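Local coordinates for protein ribonucleoside-diphosphate reductase small chain 2 (Saccharomyces cerevisiae, PDB 1JK0) that serves as a small-chain subunit of ribonucleotide reductase, helping its companion small chain fold and assemble with the large subunits for deoxyribonucleotide synthesis, at residues B[55-60]-B[125-130]; B[51-56]-B[117-122]; B[154-159]-B[254-259]. One frame throughout, in Å; residues are numbered along the deposited sequence.

From the N terminus, helix 43-54 runs into the loop that holds residues 55-60, and both find partners on helix 111-138. Contact 2 closes a loop of 60 intervening residues by joining 51-56 to 117-122; contact 1 joins 55-60 to 125-130, one step further along both. The two loops therefore interleave rather than nest, share Phe56, and have centres about 11 Å apart. Contact 3 opens only after both have closed. It ties helix 155-166 to helix 240-258 across 94 residues, its centre about 26 Å from that of contact 1 and about 29 Å from that of contact 2, which lies on the opposite side of the chain's centre.

Contact 1 (B[55-60]-B[125-130]); sequences SFWTAE and NIYSEV
A buried apolar contact presses Trp57, Thr58 and Ala59, in the extended loop after helix 43-54, against Ile126, Tyr127 and Val130 of the long helix 111-138. No hydrogen bond links the two segments. Ile126 fills the middle: its CG2 packs against the loop backbone, 3.9 Å from Thr58 CA, while CD1, on the other branch, meets Phe56 CE1 at 3.8 Å and packs against Trp57 O. With CG between the backbone N and the carbonyl carbon (chi1 56°), Trp57 swings its indole inward beside Tyr127. The six-membered ring of Trp57 and the phenol ring of Tyr127 are nearly parallel, 26° apart, but slid so far that they barely overlap, with centroids 5.5 Å apart. The indole's far end, CH2, comes 4.4 Å from Val130 CG1. Both rings turn their polar groups to one acceptor, since Trp57 NE1 and Tyr127 OH each hydrogen-bond Asp219 OD2 on helix 207-232. A leucine in place of Trp57 would probably leave Asp219 without one of these donors and open a gap beside Tyr127 and Val130. At the outer end Glu129 is extended from CG onward, and Glu129 OE2 lies 3.5 Å from Ala59 CB. Glu60 and Glu129 bring like charges near each other; the salt-bridge partner of each is a basic side chain on the other protein chain. The Trp57-Asp219 pair resembles the tryptophan-aspartate couple that leads toward the metal site in catalytic R2 proteins; in this chain Tyr127 probably stands in place of a ligand histidine, one helical turn before Tyr131, the predicted active-site residue.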
loop_
_atom_site.group_PDB
_atom_site.type_symbol
_atom_site.label_atom_id
_atom_site.label_comp_id
_atom_site.label_asym_id
_atom_site.label_seq_id
_atom_site.Cartn_x
_atom_site.Cartn_y
_atom_site.Cartn_z
ATOM N N SER B 55 -11.564 8.834 -9.565
ATOM C CA SER B 55 -12.808 8.074 -9.573
ATOM C C SER B 55 -13.040 7.237 -8.320
ATOM O O SER B 55 -14.033 6.502 -8.238
ATOM C CB SER B 55 -12.839 7.139 -10.781
ATOM O OG SER B 55 -12.049 5.965 -10.549
ATOM N N PHE B 56 -12.132 7.327 -7.356
ATOM C CA PHE B 56 -12.265 6.566 -6.122
ATOM C C PHE B 56 -13.694 6.572 -5.535
ATOM O O PHE B 56 -14.259 7.626 -5.237
ATOM C CB PHE B 56 -11.273 7.105 -5.097
ATOM C CG PHE B 56 -11.433 6.524 -3.728
ATOM C CD1 PHE B 56 -11.093 5.201 -3.476
ATOM C CD2 PHE B 56 -11.945 7.288 -2.697
ATOM C CE1 PHE B 56 -11.259 4.644 -2.206
ATOM C CE2 PHE B 56 -12.115 6.746 -1.429
ATOM C CZ PHE B 56 -11.774 5.416 -1.184
ATOM N N TRP B 57 -14.275 5.387 -5.380
ATOM C CA TRP B 57 -15.612 5.250 -4.814
ATOM C C TRP B 57 -15.602 4.088 -3.812
ATOM O O TRP B 57 -14.657 3.285 -3.769
ATOM C CB TRP B 57 -16.645 4.987 -5.916
ATOM C CG TRP B 57 -16.348 3.786 -6.775
ATOM C CD1 TRP B 57 -15.421 3.698 -7.780
ATOM C CD2 TRP B 57 -16.968 2.492 -6.686
ATOM N NE1 TRP B 57 -15.431 2.431 -8.320
ATOM C CE2 TRP B 57 -16.370 1.674 -7.670
ATOM C CE3 TRP B 57 -17.972 1.945 -5.867
ATOM C CZ2 TRP B 57 -16.749 0.335 -7.862
ATOM C CZ3 TRP B 57 -18.346 0.622 -6.055
ATOM C CH2 TRP B 57 -17.736 -0.171 -7.049
ATOM N N THR B 58 -16.650 3.991 -3.004
ATOM C CA THR B 58 -16.713 2.931 -2.011
ATOM C C THR B 58 -18.067 2.213 -1.988
ATOM O O THR B 58 -19.024 2.635 -2.647
ATOM C CB THR B 58 -16.428 3.493 -0.622
ATOM O OG1 THR B 58 -17.410 4.490 -0.299
ATOM C CG2 THR B 58 -15.021 4.111 -0.581
ATOM N N ALA B 59 -18.140 1.108 -1.253
ATOM C CA ALA B 59 -19.383 0.357 -1.155
ATOM C C ALA B 59 -20.482 1.250 -0.527
ATOM O O ALA B 59 -21.639 1.247 -0.970
ATOM C CB ALA B 59 -19.150 -0.907 -0.321
ATOM N N GLU B 60 -20.102 2.030 0.483
ATOM C CA GLU B 60 -21.039 2.925 1.155
ATOM C C GLU B 60 -21.726 3.871 0.179
ATOM O O GLU B 60 -22.874 4.237 0.379
ATOM C CB GLU B 60 -20.332 3.764 2.224
ATOM C CG GLU B 60 -19.959 3.032 3.509
ATOM C CD GLU B 60 -18.817 2.046 3.338
ATOM O OE1 GLU B 60 -18.461 1.389 4.339
ATOM O OE2 GLU B 60 -18.273 1.927 2.214
ATOM N N ASN B 125 -10.461 -4.706 -3.599
ATOM C CA ASN B 125 -11.004 -5.118 -2.317
ATOM C C ASN B 125 -12.366 -4.506 -2.071
ATOM O O ASN B 125 -13.204 -5.113 -1.411
ATOM C CB ASN B 125 -10.046 -4.758 -1.189
ATOM C CG ASN B 125 -8.801 -5.610 -1.220
ATOM O OD1 ASN B 125 -8.865 -6.778 -1.630
ATOM N ND2 ASN B 125 -7.666 -5.055 -0.784
ATOM N N ILE B 126 -12.587 -3.308 -2.602
ATOM C CA ILE B 126 -13.873 -2.647 -2.454
ATOM C C ILE B 126 -14.885 -3.406 -3.334
ATOM O O ILE B 126 -16.051 -3.584 -2.946
ATOM C CB ILE B 126 -13.774 -1.169 -2.883
ATOM C CG1 ILE B 126 -12.905 -0.402 -1.872
ATOM C CG2 ILE B 126 -15.173 -0.541 -2.986
ATOM C CD1 ILE B 126 -12.573 1.040 -2.260
ATOM N N TYR B 127 -14.441 -3.871 -4.504
ATOM C CA TYR B 127 -15.334 -4.621 -5.386
ATOM C C TYR B 127 -15.711 -5.902 -4.641
ATOM O O TYR B 127 -16.873 -6.273 -4.571
ATOM C CB TYR B 127 -14.642 -4.982 -6.713
ATOM C CG TYR B 127 -14.119 -3.805 -7.506
ATOM C CD1 TYR B 127 -13.063 -3.960 -8.411
ATOM C CD2 TYR B 127 -14.649 -2.526 -7.319
ATOM C CE1 TYR B 127 -12.551 -2.879 -9.096
ATOM C CE2 TYR B 127 -14.136 -1.435 -8.003
ATOM C CZ TYR B 127 -13.084 -1.613 -8.886
ATOM O OH TYR B 127 -12.550 -0.508 -9.532
ATOM N N SER B 128 -14.706 -6.561 -4.072
ATOM C CA SER B 128 -14.924 -7.796 -3.355
ATOM C C SER B 128 -15.906 -7.590 -2.200
ATOM O O SER B 128 -16.548 -8.537 -1.753
ATOM C CB SER B 128 -13.588 -8.337 -2.851
ATOM O OG SER B 128 -13.670 -9.734 -2.573
ATOM N N GLU B 129 -16.024 -6.356 -1.717
ATOM C CA GLU B 129 -16.953 -6.049 -0.627
ATOM C C GLU B 129 -18.340 -5.781 -1.177
ATOM O O GLU B 129 -19.310 -6.379 -0.731
ATOM C CB GLU B 129 -16.533 -4.806 0.169
ATOM C CG GLU B 129 -17.474 -4.546 1.357
ATOM C CD GLU B 129 -17.202 -3.248 2.091
ATOM O OE1 GLU B 129 -16.028 -2.877 2.260
ATOM O OE2 GLU B 129 -18.174 -2.606 2.534
ATOM N N VAL B 130 -18.442 -4.862 -2.131
ATOM C CA VAL B 130 -19.744 -4.563 -2.688
ATOM C C VAL B 130 -20.389 -5.854 -3.178
ATOM O O VAL B 130 -21.559 -6.101 -2.894
ATOM C CB VAL B 130 -19.659 -3.504 -3.822
ATOM C CG1 VAL B 130 -18.528 -3.812 -4.735
ATOM C CG2 VAL B 130 -20.957 -3.463 -4.599
#

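Contact 2 (B[51-56]-B[117-122]); sequences KVEASF and YGFQIM
Val52 O, which lies close to the Phe119 ring, is gripped twice by Ser55 near the C-terminal end of helix 43-54. Ser55 OG donates to Val52 O at 3.0 Å, and Ser55 N donates to the same oxygen at 3.1 Å. Both donors come from one face of the carbonyl plane; the hydroxyl meets the oxygen at a C=O...donor angle of 122° and is tilted 24° from that plane. Together they satisfy the oxygen within the turn against which Phe119 packs. Phe119 projects from helix 111-138 with CG anti to the backbone N (chi1 -158°), which carries the ring across to the neighbouring helix end. Val52 and Phe119 lie alongside, pointing opposite ways, with Val52 CG2 3.5 Å from Phe119 CD2. The backbone of Glu53 takes one face, with Glu53 N over the ring and Glu53 CA 3.5 Å from Phe119 CZ. The methyl of Met122 lies over the other face, displaced toward the rim. Phe56 closes the ring's edge, its CB lying in the ring plane 3.8 Å from Phe119 CZ. Met122, bent at chi2 and chi3, also touches Phe56, with Met122 CE 3.6 Å from Phe56 CD1. Its sulfur stands at that ring's edge, with SD 5.2 Å from the Phe56 centroid. The partner protein chain adds side chains against Phe56, Phe119 and Met122, including an aromatic ring stacked on Phe56. Helix-to-helix packing through Phe119, extended by a Met-aromatic contact to the loop residue Phe56, belongs to the ferritin-like helical bundle of ribonucleotide reductase small chains.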
loop_
_atom_site.group_PDB
_atom_site.type_symbol
_atom_site.label_atom_id
_atom_site.label_comp_id
_atom_site.label_asym_id
_atom_site.label_seq_id
_atom_site.Cartn_x
_atom_site.Cartn_y
_atom_site.Cartn_z
ATOM N N LYS B 51 -6.156 9.645 -13.097
ATOM C CA LYS B 51 -7.490 9.402 -13.589
ATOM C C LYS B 51 -8.254 8.384 -12.739
ATOM O O LYS B 51 -9.438 8.578 -12.459
ATOM C CB LYS B 51 -7.427 8.960 -15.048
ATOM C CG LYS B 51 -8.766 9.025 -15.753
ATOM C CD LYS B 51 -8.699 8.515 -17.183
ATOM C CE LYS B 51 -10.063 8.642 -17.848
ATOM N NZ LYS B 51 -10.514 10.069 -17.878
ATOM N N VAL B 52 -7.605 7.301 -12.319
ATOM C CA VAL B 52 -8.328 6.338 -11.496
ATOM C C VAL B 52 -8.432 6.862 -10.069
ATOM O O VAL B 52 -9.400 6.562 -9.382
ATOM C CB VAL B 52 -7.679 4.903 -11.504
ATOM C CG1 VAL B 52 -7.566 4.403 -12.929
ATOM C CG2 VAL B 52 -6.327 4.920 -10.833
ATOM N N GLU B 53 -7.446 7.652 -9.634
ATOM C CA GLU B 53 -7.453 8.215 -8.281
ATOM C C GLU B 53 -8.670 9.146 -8.121
ATOM O O GLU B 53 -9.290 9.195 -7.062
ATOM C CB GLU B 53 -6.160 9.002 -8.000
ATOM C CG GLU B 53 -5.889 9.321 -6.500
ATOM C CD GLU B 53 -4.715 10.293 -6.265
ATOM O OE1 GLU B 53 -3.894 10.503 -7.185
ATOM O OE2 GLU B 53 -4.605 10.849 -5.151
ATOM N N ALA B 54 -9.016 9.870 -9.178
ATOM C CA ALA B 54 -10.158 10.782 -9.133
ATOM C C ALA B 54 -11.505 10.068 -9.070
ATOM O O ALA B 54 -12.478 10.633 -8.570
ATOM C CB ALA B 54 -10.140 11.701 -10.341
ATOM N N SER B 55 -11.564 8.834 -9.565
ATOM C CA SER B 55 -12.808 8.074 -9.573
ATOM C C SER B 55 -13.040 7.237 -8.320
ATOM O O SER B 55 -14.033 6.502 -8.238
ATOM C CB SER B 55 -12.839 7.139 -10.781
ATOM O OG SER B 55 -12.049 5.965 -10.549
ATOM N N PHE B 56 -12.132 7.327 -7.356
ATOM C CA PHE B 56 -12.265 6.566 -6.122
ATOM C C PHE B 56 -13.694 6.572 -5.535
ATOM O O PHE B 56 -14.259 7.626 -5.237
ATOM C CB PHE B 56 -11.273 7.105 -5.097
ATOM C CG PHE B 56 -11.433 6.524 -3.728
ATOM C CD1 PHE B 56 -11.093 5.201 -3.476
ATOM C CD2 PHE B 56 -11.945 7.288 -2.697
ATOM C CE1 PHE B 56 -11.259 4.644 -2.206
ATOM C CE2 PHE B 56 -12.115 6.746 -1.429
ATOM C CZ PHE B 56 -11.774 5.416 -1.184
ATOM N N TYR B 117 -0.783 0.695 -9.667
ATOM C CA TYR B 117 -1.025 -0.674 -9.224
ATOM C C TYR B 117 -1.519 -0.770 -7.790
ATOM O O TYR B 117 -2.442 -1.538 -7.499
ATOM C CB TYR B 117 0.245 -1.523 -9.400
ATOM C CG TYR B 117 0.401 -2.034 -10.816
ATOM C CD1 TYR B 117 -0.717 -2.486 -11.529
ATOM C CD2 TYR B 117 1.645 -2.077 -11.439
ATOM C CE1 TYR B 117 -0.604 -2.960 -12.814
ATOM C CE2 TYR B 117 1.769 -2.562 -12.742
ATOM C CZ TYR B 117 0.640 -3.004 -13.424
ATOM O OH TYR B 117 0.729 -3.523 -14.706
ATOM N N GLY B 118 -0.904 0.001 -6.899
ATOM C CA GLY B 118 -1.321 -0.010 -5.513
ATOM C C GLY B 118 -2.777 0.419 -5.401
ATOM O O GLY B 118 -3.506 -0.014 -4.494
ATOM N N PHE B 119 -3.204 1.266 -6.335
ATOM C CA PHE B 119 -4.565 1.769 -6.331
ATOM C C PHE B 119 -5.504 0.705 -6.840
ATOM O O PHE B 119 -6.600 0.506 -6.304
ATOM C CB PHE B 119 -4.690 2.985 -7.228
ATOM C CG PHE B 119 -5.848 3.855 -6.894
ATOM C CD1 PHE B 119 -5.778 4.721 -5.819
ATOM C CD2 PHE B 119 -7.016 3.791 -7.625
ATOM C CE1 PHE B 119 -6.861 5.524 -5.475
ATOM C CE2 PHE B 119 -8.110 4.597 -7.287
ATOM C CZ PHE B 119 -8.027 5.461 -6.206
ATOM N N GLN B 120 -5.076 0.030 -7.894
ATOM C CA GLN B 120 -5.881 -1.020 -8.477
ATOM C C GLN B 120 -6.174 -2.123 -7.467
ATOM O O GLN B 120 -7.335 -2.441 -7.252
ATOM C CB GLN B 120 -5.194 -1.585 -9.714
ATOM C CG GLN B 120 -5.933 -2.710 -10.352
ATOM C CD GLN B 120 -5.213 -3.235 -11.550
ATOM O OE1 GLN B 120 -5.510 -4.321 -12.033
ATOM N NE2 GLN B 120 -4.257 -2.463 -12.053
ATOM N N ILE B 121 -5.162 -2.702 -6.822
ATOM C CA ILE B 121 -5.493 -3.750 -5.855
ATOM C C ILE B 121 -6.341 -3.163 -4.742
ATOM O O ILE B 121 -7.188 -3.857 -4.188
ATOM C CB ILE B 121 -4.266 -4.475 -5.174
ATOM C CG1 ILE B 121 -3.860 -3.735 -3.909
ATOM C CG2 ILE B 121 -3.109 -4.646 -6.153
ATOM C CD1 ILE B 121 -2.852 -4.497 -3.042
ATOM N N MET B 122 -6.123 -1.896 -4.405
ATOM C CA MET B 122 -6.912 -1.271 -3.342
ATOM C C MET B 122 -8.406 -1.269 -3.696
ATOM O O MET B 122 -9.254 -1.600 -2.865
ATOM C CB MET B 122 -6.425 0.157 -3.082
ATOM C CG MET B 122 -7.245 0.941 -2.053
ATOM S SD MET B 122 -8.815 1.567 -2.713
ATOM C CE MET B 122 -8.243 3.023 -3.628
#

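Contact 3 (B[154-159]-B[254-259]); sequences LPEVKH and EKEYYS
Glu156 leans from helix 155-166 onto Glu256 and Tyr257 of helix 240-258, in an antiparallel helix pair at the surface of this ferritin-like helical protein. The short axes run 9.6 Å apart at closest approach, with 161° between their directions. Glu156 CB sits against the root of Tyr257, 3.3 Å from Tyr257 CB and 3.8 Å from ring atom CD2 of Tyr257. Here Glu156 CG is placed anti to its own carbonyl carbon, which turns the chain toward the Glu256 stem, and Glu156 CG comes 3.6 Å from Glu256 CG. A bend at chi2 then brings the carboxylate to that of Glu256. At the tip, Glu156 OE1 and Glu256 OE2 are modelled 2.6 Å apart; if that spacing is real one acid probably holds a proton, but the place of Glu256 OE2 is doubtful because it sits too near other Glu156 atoms. The two carboxylate planes stand 78° apart. Tyr257 points its ring away from this pair, and its hydroxyl hydrogen-bonds Lys160 NZ, one further tie between the two helices, while Asn260, in the loop after helix 240-258, packs on Glu156. On the exposed side His159, a turn further along its helix, meets Glu256 from across: the imidazole and carboxylate planes are at 89°, and His159 CD2 is 3.6 Å from Glu256 OE1.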
loop_
_atom_site.group_PDB
_atom_site.type_symbol
_atom_site.label_atom_id
_atom_site.label_comp_id
_atom_site.label_asym_id
_atom_site.label_seq_id
_atom_site.Cartn_x
_atom_site.Cartn_y
_atom_site.Cartn_z
ATOM N N LEU B 154 -14.539 -25.807 -10.279
ATOM C CA LEU B 154 -15.225 -26.666 -11.238
ATOM C C LEU B 154 -14.653 -26.380 -12.633
ATOM O O LEU B 154 -14.282 -25.251 -12.933
ATOM C CB LEU B 154 -16.729 -26.382 -11.198
ATOM C CG LEU B 154 -17.649 -27.610 -11.227
ATOM C CD1 LEU B 154 -17.260 -28.585 -10.118
ATOM C CD2 LEU B 154 -19.100 -27.165 -11.070
ATOM N N PRO B 155 -14.584 -27.400 -13.504
ATOM C CA PRO B 155 -14.058 -27.302 -14.873
ATOM C C PRO B 155 -13.744 -25.923 -15.482
ATOM O O PRO B 155 -12.574 -25.552 -15.599
ATOM C CB PRO B 155 -15.086 -28.090 -15.666
ATOM C CG PRO B 155 -15.278 -29.281 -14.756
ATOM C CD PRO B 155 -15.314 -28.672 -13.338
ATOM N N GLU B 156 -14.770 -25.174 -15.874
ATOM C CA GLU B 156 -14.586 -23.853 -16.489
ATOM C C GLU B 156 -13.523 -22.961 -15.846
ATOM O O GLU B 156 -12.731 -22.331 -16.539
ATOM C CB GLU B 156 -15.926 -23.117 -16.524
ATOM C CG GLU B 156 -16.931 -23.692 -17.518
ATOM C CD GLU B 156 -16.922 -25.216 -17.577
ATOM O OE1 GLU B 156 -15.960 -25.796 -18.130
ATOM O OE2 GLU B 156 -17.876 -25.835 -17.064
ATOM N N VAL B 157 -13.515 -22.897 -14.520
ATOM C CA VAL B 157 -12.531 -22.087 -13.822
ATOM C C VAL B 157 -11.148 -22.695 -14.013
ATOM O O VAL B 157 -10.163 -21.973 -14.139
ATOM C CB VAL B 157 -12.819 -22.006 -12.304
ATOM C CG1 VAL B 157 -12.685 -23.375 -11.665
ATOM C CG2 VAL B 157 -11.850 -21.043 -11.647
ATOM N N LYS B 158 -11.079 -24.024 -14.026
ATOM C CA LYS B 158 -9.807 -24.721 -14.207
ATOM C C LYS B 158 -9.173 -24.344 -15.542
ATOM O O LYS B 158 -7.950 -24.366 -15.680
ATOM C CB LYS B 158 -10.009 -26.238 -14.142
ATOM C CG LYS B 158 -9.895 -26.844 -12.743
ATOM C CD LYS B 158 -10.052 -28.363 -12.799
ATOM C CE LYS B 158 -9.639 -29.036 -11.496
ATOM N NZ LYS B 158 -8.183 -28.888 -11.210
ATOM N N HIS B 159 -10.016 -24.000 -16.516
ATOM C CA HIS B 159 -9.563 -23.599 -17.849
ATOM C C HIS B 159 -9.054 -22.158 -17.801
ATOM O O HIS B 159 -8.139 -21.771 -18.537
ATOM C CB HIS B 159 -10.719 -23.706 -18.849
ATOM C CG HIS B 159 -11.274 -25.090 -18.986
ATOM N ND1 HIS B 159 -10.552 -26.131 -19.534
ATOM C CD2 HIS B 159 -12.472 -25.610 -18.630
ATOM C CE1 HIS B 159 -11.282 -27.231 -19.507
ATOM N NE2 HIS B 159 -12.451 -26.943 -18.963
ATOM N N GLU B 254 -13.733 -17.813 -22.257
ATOM C CA GLU B 254 -14.792 -16.906 -21.809
ATOM C C GLU B 254 -16.169 -17.375 -22.247
ATOM O O GLU B 254 -17.050 -17.568 -21.414
ATOM C CB GLU B 254 -14.558 -15.486 -22.329
ATOM C CG GLU B 254 -15.782 -14.552 -22.231
ATOM C CD GLU B 254 -16.370 -14.452 -20.824
ATOM O OE1 GLU B 254 -15.597 -14.541 -19.847
ATOM O OE2 GLU B 254 -17.603 -14.263 -20.696
ATOM N N LYS B 255 -16.352 -17.541 -23.554
ATOM C CA LYS B 255 -17.625 -17.995 -24.108
ATOM C C LYS B 255 -18.090 -19.209 -23.320
ATOM O O LYS B 255 -19.274 -19.343 -22.994
ATOM C CB LYS B 255 -17.446 -18.386 -25.572
ATOM C CG LYS B 255 -16.829 -17.296 -26.424
ATOM C CD LYS B 255 -16.345 -17.831 -27.771
ATOM C CE LYS B 255 -15.275 -18.910 -27.597
ATOM N NZ LYS B 255 -14.596 -19.283 -28.875
ATOM N N GLU B 256 -17.136 -20.082 -23.013
ATOM C CA GLU B 256 -17.393 -21.304 -22.265
ATOM C C GLU B 256 -18.364 -21.109 -21.098
ATOM O O GLU B 256 -19.583 -21.130 -21.291
ATOM C CB GLU B 256 -16.070 -21.879 -21.760
ATOM C CG GLU B 256 -16.205 -23.176 -21.012
ATOM C CD GLU B 256 -14.869 -23.688 -20.541
ATOM O OE1 GLU B 256 -13.992 -23.911 -21.400
ATOM O OE2 GLU B 256 -14.692 -23.860 -19.317
ATOM N N TYR B 257 -17.833 -20.908 -19.891
ATOM C CA TYR B 257 -18.687 -20.742 -18.718
ATOM C C TYR B 257 -19.717 -19.608 -18.827
ATOM O O TYR B 257 -20.756 -19.634 -18.155
ATOM C CB TYR B 257 -17.835 -20.596 -17.436
ATOM C CG TYR B 257 -16.995 -19.336 -17.279
ATOM C CD1 TYR B 257 -17.592 -18.096 -17.066
ATOM C CD2 TYR B 257 -15.599 -19.399 -17.279
ATOM C CE1 TYR B 257 -16.824 -16.955 -16.851
ATOM C CE2 TYR B 257 -14.823 -18.261 -17.065
ATOM C CZ TYR B 257 -15.444 -17.043 -16.852
ATOM O OH TYR B 257 -14.697 -15.906 -16.639
ATOM N N TYR B 258 -19.438 -18.630 -19.687
ATOM C CA TYR B 258 -20.338 -17.499 -19.893
ATOM C C TYR B 258 -21.673 -17.979 -20.458
ATOM O O TYR B 258 -22.706 -17.331 -20.278
ATOM C CB TYR B 258 -19.681 -16.481 -20.835
ATOM C CG TYR B 258 -20.649 -15.551 -21.512
ATOM C CD1 TYR B 258 -21.510 -14.745 -20.771
ATOM C CD2 TYR B 258 -20.731 -15.503 -22.902
ATOM C CE1 TYR B 258 -22.436 -13.921 -21.401
ATOM C CE2 TYR B 258 -21.650 -14.683 -23.543
ATOM C CZ TYR B 258 -22.502 -13.895 -22.790
ATOM O OH TYR B 258 -23.431 -13.098 -23.430
ATOM N N SER B 259 -21.640 -19.123 -21.133
ATOM C CA SER B 259 -22.842 -19.714 -21.714
ATOM C C SER B 259 -22.998 -21.174 -21.270
ATOM O O SER B 259 -23.662 -21.967 -21.933
ATOM C CB SER B 259 -22.786 -19.642 -23.245
ATOM O OG SER B 259 -23.972 -20.156 -23.830
#